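Local coordinates for protein TsrD (Streptomyces laurentii, PDB 5X7L) that belongs to the SnoaL-like polyketide cyclase family of the NTF2 clan, small alpha-plus-beta proteins in which helices pack on a curved antiparallel sheet, at residues F16-A19 against Y20-D24; H38-P41 against A42-R45; R45-E48 against G49-A53. All blocks are in the same frame, centred on the assembly; numbering follows the deposited sequence.

Interaction 1: residues F16-A19 against Y20-D24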
loop_
_atom_site.group_PDB
_atom_site.type_symbol
_atom_site.label_atom_id
_atom_site.label_comp_id
_atom_site.label_asym_id
_atom_site.label_seq_id
_atom_site.Cartn_x
_atom_site.Cartn_y
_atom_site.Cartn_z
ATOM N N PHE B 16 9.972 5.398 14.666
ATOM C CA PHE B 16 10.019 4.382 13.617
ATOM C C PHE B 16 10.965 4.820 12.498
ATOM O O PHE B 16 11.849 4.070 12.084
ATOM C CB PHE B 16 8.615 4.117 13.068
ATOM C CG PHE B 16 8.558 3.022 12.041
ATOM C CD1 PHE B 16 8.494 1.692 12.430
ATOM C CD2 PHE B 16 8.560 3.320 10.687
ATOM C CE1 PHE B 16 8.436 0.679 11.486
ATOM C CE2 PHE B 16 8.504 2.313 9.740
ATOM C CZ PHE B 16 8.442 0.991 10.139
ATOM N N LEU B 17 10.791 6.051 12.027
ATOM C CA LEU B 17 11.633 6.584 10.960
ATOM C C LEU B 17 13.098 6.647 11.386
ATOM O O LEU B 17 13.990 6.298 10.608
ATOM C CB LEU B 17 11.153 7.973 10.540
ATOM C CG LEU B 17 9.741 8.057 9.950
ATOM C CD1 LEU B 17 9.316 9.513 9.859
ATOM C CD2 LEU B 17 9.649 7.375 8.592
ATOM N N ALA B 18 13.342 7.083 12.619
ATOM C CA ALA B 18 14.707 7.233 13.121
ATOM C C ALA B 18 15.438 5.890 13.205
ATOM O O ALA B 18 16.645 5.826 12.982
ATOM C CB ALA B 18 14.704 7.922 14.477
ATOM N N ALA B 19 14.716 4.818 13.525
ATOM C CA ALA B 19 15.329 3.488 13.592
ATOM C C ALA B 19 16.010 3.144 12.269
ATOM O O ALA B 19 17.150 2.676 12.246
ATOM C CB ALA B 19 14.291 2.432 13.939
ATOM N N TYR B 20 15.301 3.381 11.171
ATOM C CA TYR B 20 15.828 3.099 9.840
ATOM C C TYR B 20 16.887 4.109 9.417
ATOM O O TYR B 20 17.967 3.730 8.970
ATOM C CB TYR B 20 14.697 3.069 8.810
ATOM C CG TYR B 20 13.815 1.853 8.938
ATOM C CD1 TYR B 20 12.761 1.833 9.842
ATOM C CD2 TYR B 20 14.040 0.714 8.162
ATOM C CE1 TYR B 20 11.950 0.718 9.976
ATOM C CE2 TYR B 20 13.227 -0.408 8.288
ATOM C CZ TYR B 20 12.184 -0.397 9.198
ATOM O OH TYR B 20 11.367 -1.497 9.336
ATOM N N ASN B 21 16.583 5.395 9.556
ATOM C CA ASN B 21 17.488 6.436 9.074
ATOM C C ASN B 21 18.823 6.455 9.824
ATOM O O ASN B 21 19.861 6.772 9.242
ATOM C CB ASN B 21 16.804 7.804 9.136
ATOM C CG ASN B 21 15.739 7.964 8.067
ATOM O OD1 ASN B 21 15.944 7.579 6.918
ATOM N ND2 ASN B 21 14.599 8.525 8.438
ATOM N N GLU B 22 18.794 6.092 11.101
ATOM C CA GLU B 22 20.009 6.046 11.915
ATOM C C GLU B 22 20.591 4.638 12.032
ATOM O O GLU B 22 21.668 4.463 12.594
ATOM C CB GLU B 22 19.728 6.604 13.312
ATOM C CG GLU B 22 19.244 8.042 13.293
ATOM C CD GLU B 22 18.802 8.546 14.653
ATOM O OE1 GLU B 22 19.169 7.931 15.678
ATOM O OE2 GLU B 22 18.082 9.565 14.695
ATOM N N GLY B 23 19.888 3.641 11.498
ATOM C CA GLY B 23 20.298 2.248 11.652
ATOM C C GLY B 23 20.482 1.876 13.114
ATOM O O GLY B 23 21.422 1.166 13.469
ATOM N N ASP B 24 19.582 2.371 13.959
ATOM C CA ASP B 24 19.665 2.186 15.404
ATOM C C ASP B 24 18.386 1.505 15.879
ATOM O O ASP B 24 17.361 2.166 16.055
ATOM C CB ASP B 24 19.857 3.539 16.101
ATOM C CG ASP B 24 20.029 3.414 17.610
ATOM O OD1 ASP B 24 19.854 2.307 18.162
ATOM O OD2 ASP B 24 20.338 4.437 18.254
#

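Interaction 2: residues H38-P41 against A42-R45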
loop_
_atom_site.group_PDB
_atom_site.type_symbol
_atom_site.label_atom_id
_atom_site.label_comp_id
_atom_site.label_asym_id
_atom_site.label_seq_id
_atom_site.Cartn_x
_atom_site.Cartn_y
_atom_site.Cartn_z
ATOM N N HIS B 38 5.001 -9.842 13.365
ATOM C CA HIS B 38 5.269 -9.648 11.943
ATOM C C HIS B 38 4.410 -10.626 11.132
ATOM O O HIS B 38 4.316 -11.804 11.487
ATOM C CB HIS B 38 6.752 -9.860 11.639
ATOM C CG HIS B 38 7.180 -9.310 10.316
ATOM N ND1 HIS B 38 6.776 -9.854 9.118
ATOM C CD2 HIS B 38 7.982 -8.265 10.004
ATOM C CE1 HIS B 38 7.305 -9.167 8.122
ATOM N NE2 HIS B 38 8.042 -8.197 8.633
ATOM N N PRO B 39 3.771 -10.151 10.045
ATOM C CA PRO B 39 2.890 -11.031 9.260
ATOM C C PRO B 39 3.593 -12.179 8.523
ATOM O O PRO B 39 2.932 -13.136 8.127
ATOM C CB PRO B 39 2.245 -10.073 8.251
ATOM C CG PRO B 39 3.180 -8.917 8.164
ATOM C CD PRO B 39 3.731 -8.764 9.550
ATOM N N ASN B 40 4.902 -12.075 8.330
ATOM C CA ASN B 40 5.693 -13.130 7.708
ATOM C C ASN B 40 6.193 -14.092 8.784
ATOM O O ASN B 40 6.999 -13.699 9.623
ATOM C CB ASN B 40 6.876 -12.520 6.945
ATOM C CG ASN B 40 7.685 -13.554 6.178
ATOM O OD1 ASN B 40 7.508 -14.759 6.346
ATOM N ND2 ASN B 40 8.586 -13.078 5.327
ATOM N N PRO B 41 5.729 -15.357 8.765
ATOM C CA PRO B 41 6.150 -16.271 9.837
ATOM C C PRO B 41 7.638 -16.636 9.806
ATOM O O PRO B 41 8.148 -17.178 10.787
ATOM C CB PRO B 41 5.286 -17.512 9.598
ATOM C CG PRO B 41 4.985 -17.482 8.140
ATOM C CD PRO B 41 4.850 -16.025 7.788
ATOM N N ALA B 42 8.324 -16.348 8.703
ATOM C CA ALA B 42 9.771 -16.557 8.627
ATOM C C ALA B 42 10.533 -15.555 9.499
ATOM O O ALA B 42 11.694 -15.783 9.844
ATOM C CB ALA B 42 10.246 -16.468 7.186
ATOM N N VAL B 43 9.878 -14.449 9.844
ATOM C CA VAL B 43 10.459 -13.437 10.717
ATOM C C VAL B 43 10.273 -13.864 12.170
ATOM O O VAL B 43 9.207 -14.351 12.548
ATOM C CB VAL B 43 9.811 -12.055 10.466
ATOM C CG1 VAL B 43 10.262 -11.031 11.497
ATOM C CG2 VAL B 43 10.140 -11.574 9.061
ATOM N N GLU B 44 11.313 -13.686 12.979
ATOM C CA GLU B 44 11.254 -14.045 14.393
ATOM C C GLU B 44 10.101 -13.338 15.104
ATOM O O GLU B 44 9.823 -12.172 14.834
ATOM C CB GLU B 44 12.578 -13.701 15.077
ATOM C CG GLU B 44 12.654 -14.141 16.530
ATOM C CD GLU B 44 14.060 -14.080 17.093
ATOM O OE1 GLU B 44 14.936 -13.450 16.464
ATOM O OE2 GLU B 44 14.289 -14.668 18.170
ATOM N N ARG B 45 9.432 -14.051 16.007
ATOM C CA ARG B 45 8.346 -13.465 16.790
ATOM C C ARG B 45 8.857 -12.373 17.721
ATOM O O ARG B 45 9.982 -12.439 18.223
ATOM C CB ARG B 45 7.617 -14.528 17.619
ATOM C CG ARG B 45 6.876 -15.587 16.815
ATOM C CD ARG B 45 5.842 -14.974 15.885
ATOM N NE ARG B 45 6.412 -14.651 14.578
ATOM C CZ ARG B 45 5.848 -13.846 13.682
ATOM N NH1 ARG B 45 4.687 -13.253 13.942
ATOM N NH2 ARG B 45 6.458 -13.627 12.523
HETATM O O HOH W 1 7.551 -10.435 14.790
HETATM O O HOH W 2 7.802 -16.956 13.661
#

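Interaction 3: residues R45-E48 against G49-A53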
loop_
_atom_site.group_PDB
_atom_site.type_symbol
_atom_site.label_atom_id
_atom_site.label_comp_id
_atom_site.label_asym_id
_atom_site.label_seq_id
_atom_site.Cartn_x
_atom_site.Cartn_y
_atom_site.Cartn_z
ATOM N N ARG B 45 9.432 -14.051 16.007
ATOM C CA ARG B 45 8.346 -13.465 16.790
ATOM C C ARG B 45 8.857 -12.373 17.721
ATOM O O ARG B 45 9.982 -12.439 18.223
ATOM C CB ARG B 45 7.617 -14.528 17.619
ATOM C CG ARG B 45 6.876 -15.587 16.815
ATOM C CD ARG B 45 5.842 -14.974 15.885
ATOM N NE ARG B 45 6.412 -14.651 14.578
ATOM C CZ ARG B 45 5.848 -13.846 13.682
ATOM N NH1 ARG B 45 4.687 -13.253 13.942
ATOM N NH2 ARG B 45 6.458 -13.627 12.523
ATOM N N GLY B 46 8.009 -11.378 17.950
ATOM C CA GLY B 46 8.336 -10.284 18.845
ATOM C C GLY B 46 9.181 -9.213 18.187
ATOM O O GLY B 46 9.457 -9.254 16.984
ATOM N N ILE B 47 9.605 -8.250 18.991
ATOM C CA ILE B 47 10.340 -7.104 18.484
ATOM C C ILE B 47 11.692 -7.490 17.866
ATOM O O ILE B 47 12.196 -6.771 16.998
ATOM C CB ILE B 47 10.497 -6.030 19.599
ATOM C CG1 ILE B 47 10.983 -4.695 19.027
ATOM C CG2 ILE B 47 11.395 -6.521 20.733
ATOM C CD1 ILE B 47 10.901 -3.548 20.021
ATOM N N GLU B 48 12.265 -8.625 18.269
ATOM C CA GLU B 48 13.526 -9.079 17.671
ATOM C C GLU B 48 13.437 -9.234 16.151
ATOM O O GLU B 48 14.416 -8.993 15.447
ATOM C CB GLU B 48 14.006 -10.385 18.308
ATOM C CG GLU B 48 14.739 -10.182 19.628
ATOM C CD GLU B 48 16.174 -9.716 19.443
ATOM O OE1 GLU B 48 16.959 -10.453 18.815
ATOM O OE2 GLU B 48 16.531 -8.616 19.925
ATOM N N GLY B 49 12.273 -9.628 15.641
ATOM C CA GLY B 49 12.089 -9.744 14.200
ATOM C C GLY B 49 12.288 -8.419 13.482
ATOM O O GLY B 49 12.864 -8.370 12.392
HETATM N N MSE B 50 11.811 -7.340 14.091
HETATM C CA MSE B 50 11.957 -6.012 13.500
HETATM C C MSE B 50 13.339 -5.437 13.732
HETATM O O MSE B 50 13.854 -4.719 12.875
HETATM C CB MSE B 50 10.870 -5.076 14.021
HETATM C CG MSE B 50 9.497 -5.407 13.436
HETATM SE SE MSE B 50 9.385 -5.045 11.499
HETATM C CE MSE B 50 9.238 -3.096 11.574
ATOM N N ARG B 51 13.954 -5.741 14.872
ATOM C CA ARG B 51 15.344 -5.346 15.094
ATOM C C ARG B 51 16.250 -5.968 14.032
ATOM O O ARG B 51 17.169 -5.318 13.529
ATOM C CB ARG B 51 15.818 -5.762 16.484
ATOM C CG ARG B 51 15.095 -5.072 17.623
ATOM C CD ARG B 51 15.453 -5.714 18.946
ATOM N NE ARG B 51 14.830 -5.033 20.071
ATOM C CZ ARG B 51 14.818 -5.496 21.317
ATOM N NH1 ARG B 51 15.362 -6.673 21.603
ATOM N NH2 ARG B 51 14.254 -4.784 22.282
ATOM N N ALA B 52 15.979 -7.226 13.692
ATOM C CA ALA B 52 16.746 -7.924 12.660
ATOM C C ALA B 52 16.619 -7.232 11.300
ATOM O O ALA B 52 17.588 -7.157 10.541
ATOM C CB ALA B 52 16.304 -9.379 12.560
ATOM N N ALA B 53 15.428 -6.730 10.995
ATOM C CA ALA B 53 15.218 -5.990 9.751
ATOM C C ALA B 53 16.089 -4.731 9.700
ATOM O O ALA B 53 16.712 -4.449 8.677
ATOM C CB ALA B 53 13.747 -5.635 9.578
#

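Interaction 1: residues F16-A19 against Y20-D24
Over one face of the Phe-16 ring lies CE1 of Tyr-20, displaced toward the rim, while the edge of the Tyr-20 ring receives the backbone oxygen of Phe-16 in its plane, Phe-16 O to Tyr-20 CD1 3.3 Å. The planes meet at 52°, an oblique aromatic pair four residues apart on the last turns of helix 6-22, which closes in a Schellman motif. The closest carbons of the two rings are Phe-16 CZ and Tyr-20 CE1, 3.5 Å apart. The first torsions bring the rings together: Phe-16 carries CG opposite its backbone N (chi1 -176°), whereas Tyr-20 carries CG opposite its carbonyl carbon and leans back over the preceding turn. Phe-16 is buried in this NTF2-like fold, and Tyr-20 lies beside it against helix 47-60 and strand 61-74; Met-50 touches both rings, and Phe-110 meets Phe-16 edge-to-face. A bound isopropyl alcohol near Tyr-20 is probably a crystallisation additive, although such molecules often mark pockets.

The backbone bonds of the helix are regular here. Leu-17 O takes the N-H of Asn-21 in an almost straight bond (171°), and Ala-18 O takes that of Glu-22. The polar ends of these two side chains turn to other parts of the fold, Asn-21 OD1 accepting from Leu-66 N and Glu-22 OE1 hydrogen-bonded to His-27 NE2.

Gly-23, with positive phi, ends the helix as the C-prime residue. Its N-H makes a weak bond to Tyr-20 O, and Asp-24 N reaches Ala-19 O at 3.0 Å, in the carbonyl plane and on a lone pair.

Interaction 2: residues H38-P41 against A42-R45
Val-43 sets its CG2 methyl squarely over the imidazole of His-38, 3.8 Å from the ring centroid and 8° off the normal, a CH-pi contact, while CG1 rests against His-38 CB. Beside it, the guanidinium of Arg-45 grips a single oxygen end-on: NH1 and NH2 both donate to His-38 O, at 2.9 and 3.0 Å, and that oxygen lies in the guanidinium plane. NH2 also donates to Val-43 O. The Arg-45 chain bends twice, at chi2 (-58°) and chi3 (89°), and this hook carries the head back over the loop.

What brings these partners together is a type I beta turn from Asn-40 to Val-43 in the loop between strand 36-37 and helix 47-60, closed by Val-43 N to Asn-40 O. Asn-40 reinforces it with its side chain, as OD1 accepts from Ala-42 N at 3.0 Å.

Further out, Asn-40 N donates to His-38 ND1 in the ring plane, which helps to hold the ring's rotation, and His-120 meets the same ring edge-to-face. One water links His-38 N to Glu-44 O; another accepts from Arg-45 NE and donates to Pro-41 O, 2.9 Å away.

Interaction 3: residues R45-E48 against G49-A53
Three torsion choices bring Ile-47, Glu-48 and Arg-51 together near the N-terminal end of helix 47-60. Ile-47 holds CG1 opposite its backbone N (chi1 -167°), which puts CG2 between N and the carbonyl carbon, where that methyl meets the Arg-51 head. Glu-48 folds at chi2 (-78°), turning its carboxylate toward Arg-51, whose chain runs back to meet it. Arg-51 stays extended from CG to NE and so passes alongside both residues.

The guanidinium of Arg-51 is therefore met in two ways. Ile-47 CG2 lies over the centre of one face, 3.6 Å from Arg-51 CZ. At the edge, Glu-48 OE2 lies in the guanidinium plane and accepts from Arg-51 NH1 at 2.8 Å, a salt bridge using the anti lone pair of OE2, with the carboxylate plane turned 80° from that of the guanidinium. The other terminal nitrogen, NH2, forms a second salt bridge with Asp-29, in the loop between helix 6-22 and strand 32-33.

Along the backbone, Gly-46, with positive phi, leads the chain in, and its oxygen accepts from Gly-49 N at 3.1 Å. Helical i to i+4 bonds follow: Arg-51 N to Ile-47 O at 2.9 Å, and Ala-52 N to Glu-48 O at the same length. Met-50, modelled as selenomethionine, is buried and bends at chi2 and chi3; it packs on Leu-28 and Leu-32, and Ile-47 touches Leu-32 as well.

With a carboxylate at each terminal nitrogen and a methyl over one face, the rotation of the Arg-51 head is probably well fixed, and its positive charge is likely to be largely balanced by Glu-48 and Asp-29.

Interactions 1 and 3 are partly buried and belong to two helices that meet inside the fold, 6-22 and 47-60; interaction 2 is a surface loop leading into the second helix. Met-50 joins the three by packing: Met-50 CE lies 3.5 Å from Tyr-20 OH, and Met-50 SE touches the ring of His-38. Interactions 2 and 3 share Arg-45 and also pack directly, through Val-43 and Gly-49, whereas interactions 1 and 2 do not touch. Chemistry follows position: rings and a glycine-terminated helix end in 16-24, a CH-pi contact, backbone carbonyls and waters in 38-45, and charge pairing near a helix N-terminus in 45-53.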